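Local coordinates for protein aldehyde dehydrogenase 12 (Zea mays, PDB 6D97) that probably oxidises L-glutamate gamma-semialdehyde to glutamate with NAD+ as the electron acceptor, the last step of proline catabolism in plants, at residues T80-F85 / G255-K260. Numbering follows the deposited sequence.
Sequences TEIKSF and GAVMNK. With NAD (nicotinamide-adenine-dinucleotide), chain E.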
loop_
_atom_site.group_PDB
_atom_site.type_symbol
_atom_site.label_atom_id
_atom_site.label_comp_id
_atom_site.label_asym_id
_atom_site.label_seq_id
_atom_site.Cartn_x
_atom_site.Cartn_y
_atom_site.Cartn_z
ATOM N N THR A 80 7.432 41.934 -19.921
ATOM C CA THR A 80 7.548 41.790 -21.365
ATOM C C THR A 80 8.837 41.095 -21.788
ATOM O O THR A 80 9.245 41.219 -22.947
ATOM C CB THR A 80 7.438 43.152 -22.052
ATOM O OG1 THR A 80 8.235 44.117 -21.351
ATOM C CG2 THR A 80 5.986 43.612 -22.095
ATOM N N GLU A 81 9.492 40.372 -20.884
ATOM C CA GLU A 81 10.623 39.537 -21.272
ATOM C C GLU A 81 10.469 38.119 -20.733
ATOM O O GLU A 81 11.447 37.461 -20.367
ATOM C CB GLU A 81 11.951 40.153 -20.830
ATOM C CG GLU A 81 11.916 40.904 -19.519
ATOM C CD GLU A 81 13.312 41.257 -19.031
ATOM O OE1 GLU A 81 13.441 42.100 -18.117
ATOM O OE2 GLU A 81 14.283 40.683 -19.568
ATOM N N ILE A 82 9.233 37.610 -20.714
ATOM C CA ILE A 82 8.956 36.265 -20.213
ATOM C C ILE A 82 8.681 35.260 -21.326
ATOM O O ILE A 82 8.325 34.110 -21.027
ATOM C CB ILE A 82 7.771 36.266 -19.223
ATOM C CG1 ILE A 82 6.486 36.700 -19.934
ATOM C CG2 ILE A 82 8.058 37.157 -18.027
ATOM C CD1 ILE A 82 5.217 36.340 -19.192
ATOM N N LYS A 83 8.838 35.652 -22.597
ATOM C CA LYS A 83 8.491 34.757 -23.700
ATOM C C LYS A 83 9.339 33.492 -23.681
ATOM O O LYS A 83 8.831 32.392 -23.929
ATOM C CB LYS A 83 8.651 35.478 -25.041
ATOM C CG LYS A 83 7.925 34.795 -26.197
ATOM C CD LYS A 83 8.324 35.376 -27.546
ATOM C CE LYS A 83 7.489 34.765 -28.662
ATOM N NZ LYS A 83 7.969 35.171 -30.009
ATOM N N SER A 84 10.635 33.633 -23.391
ATOM C CA SER A 84 11.524 32.477 -23.375
ATOM C C SER A 84 11.070 31.439 -22.354
ATOM O O SER A 84 11.196 30.231 -22.588
ATOM C CB SER A 84 12.957 32.925 -23.091
ATOM O OG SER A 84 13.544 33.506 -24.245
ATOM N N PHE A 85 10.529 31.887 -21.219
ATOM C CA PHE A 85 10.046 30.941 -20.217
ATOM C C PHE A 85 8.779 30.239 -20.690
ATOM O O PHE A 85 8.619 29.030 -20.475
ATOM C CB PHE A 85 9.819 31.657 -18.885
ATOM C CG PHE A 85 11.089 32.117 -18.230
ATOM C CD1 PHE A 85 11.807 31.265 -17.405
ATOM C CD2 PHE A 85 11.574 33.396 -18.450
ATOM C CE1 PHE A 85 12.983 31.681 -16.804
ATOM C CE2 PHE A 85 12.750 33.820 -17.852
ATOM C CZ PHE A 85 13.454 32.962 -17.026
ATOM N N GLY A 255 6.500 39.471 -7.666
ATOM C CA GLY A 255 5.313 38.634 -7.709
ATOM C C GLY A 255 4.420 38.934 -8.898
ATOM O O GLY A 255 3.798 38.031 -9.461
ATOM N N ALA A 256 4.357 40.204 -9.307
ATOM C CA ALA A 256 3.430 40.591 -10.366
ATOM C C ALA A 256 3.827 39.986 -11.705
ATOM O O ALA A 256 2.962 39.560 -12.480
ATOM C CB ALA A 256 3.353 42.113 -10.470
ATOM N N VAL A 257 5.126 39.951 -12.003
ATOM C CA VAL A 257 5.571 39.355 -13.257
ATOM C C VAL A 257 5.344 37.850 -13.240
ATOM O O VAL A 257 4.884 37.268 -14.229
ATOM C CB VAL A 257 7.044 39.699 -13.528
ATOM C CG1 VAL A 257 7.569 38.845 -14.663
ATOM C CG2 VAL A 257 7.188 41.173 -13.858
ATOM N N MET A 258 5.655 37.198 -12.116
ATOM C CA MET A 258 5.404 35.766 -12.003
ATOM C C MET A 258 3.925 35.456 -12.189
ATOM O O MET A 258 3.564 34.422 -12.764
ATOM C CB MET A 258 5.894 35.247 -10.651
ATOM C CG MET A 258 5.932 33.727 -10.558
ATOM S SD MET A 258 7.035 33.011 -11.794
ATOM C CE MET A 258 6.653 31.271 -11.627
ATOM N N ASN A 259 3.054 36.346 -11.706
ATOM C CA ASN A 259 1.622 36.179 -11.915
ATOM C C ASN A 259 1.289 36.182 -13.400
ATOM O O ASN A 259 0.525 35.336 -13.881
ATOM C CB ASN A 259 0.857 37.287 -11.188
ATOM C CG ASN A 259 -0.455 36.805 -10.598
ATOM O OD1 ASN A 259 -0.780 37.117 -9.453
ATOM N ND2 ASN A 259 -1.213 36.036 -11.374
ATOM N N LYS A 260 1.867 37.126 -14.149
ATOM C CA LYS A 260 1.619 37.183 -15.586
ATOM C C LYS A 260 2.107 35.918 -16.279
ATOM O O LYS A 260 1.439 35.401 -17.183
ATOM C CB LYS A 260 2.300 38.405 -16.200
ATOM C CG LYS A 260 1.863 39.750 -15.657
ATOM C CD LYS A 260 2.625 40.843 -16.396
ATOM C CE LYS A 260 2.923 42.041 -15.514
ATOM N NZ LYS A 260 1.700 42.822 -15.198
HETATM P PA NAD E . 4.706 35.750 -0.238
HETATM O O1A NAD E . 3.255 35.279 -0.574
HETATM O O2A NAD E . 4.979 37.152 0.004
HETATM O O5B NAD E . 5.783 35.572 -1.233
HETATM C C5B NAD E . 6.233 34.277 -1.549
HETATM C C4B NAD E . 6.615 34.093 -3.013
HETATM O O4B NAD E . 5.520 34.269 -3.895
HETATM C C3B NAD E . 7.728 34.988 -3.454
HETATM O O3B NAD E . 8.582 34.324 -4.302
HETATM C C2B NAD E . 7.013 36.058 -4.158
HETATM O O2B NAD E . 7.825 36.658 -5.094
HETATM C C1B NAD E . 5.899 35.297 -4.771
HETATM N N9A NAD E . 4.727 36.076 -5.111
HETATM C C8A NAD E . 4.157 37.125 -4.413
HETATM N N7A NAD E . 3.066 37.543 -5.063
HETATM C C5A NAD E . 2.878 36.769 -6.204
HETATM C C6A NAD E . 1.945 36.740 -7.223
HETATM N N6A NAD E . 0.862 37.683 -7.220
HETATM N N1A NAD E . 2.049 35.839 -8.211
HETATM C C2A NAD E . 3.059 34.932 -8.243
HETATM N N3A NAD E . 3.996 34.929 -7.260
HETATM C C4A NAD E . 3.929 35.818 -6.247
HETATM O O3 NAD E . 5.387 35.214 0.948
HETATM P PN NAD E . 5.864 36.033 2.223
HETATM O O1N NAD E . 6.263 34.895 3.231
HETATM O O2N NAD E . 7.090 36.847 1.928
HETATM O O5D NAD E . 4.795 36.880 2.859
#
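I82 and V257 meet through one methyl each, CG2 of I82 lying 3.8 Å from CG1 of V257, the two side chains running past one another in opposing senses. With CG1 anti to the backbone N (chi1 168°), V257 aims that methyl straight at I82. The other branch of I82 turns toward K260, its CD1 ending 4.3 Å from the backbone carbon C of K260. Beta-branched aliphatic residues suit this small, buried apolar touch, since their methyls need no polar partner, while K260, at the exposed margin, lends mainly its backbone and leads its amine away. The far face of the same helix turn serves NAD. N259 OD1 accepts a nearly straight hydrogen bond from adenine N6A (2.8 Å, 161°), and M258 CB packs 3.7 Å from C2A of the ring. K281 also donates to OD1, and D285 accepts from ND2, which fixes how the amide is turned. A leucine in place of N259 would probably leave the adenine amino group and K281 without their shared acceptor and D285 without its donor. G255 suits its place because a side chain there would run into the adenine. The contact thus sets the start of helix 83-90 against helix 255-265 of the Rossmann-type NAD domain, while F85 reaches edge strand 249-251 and strand 43-49.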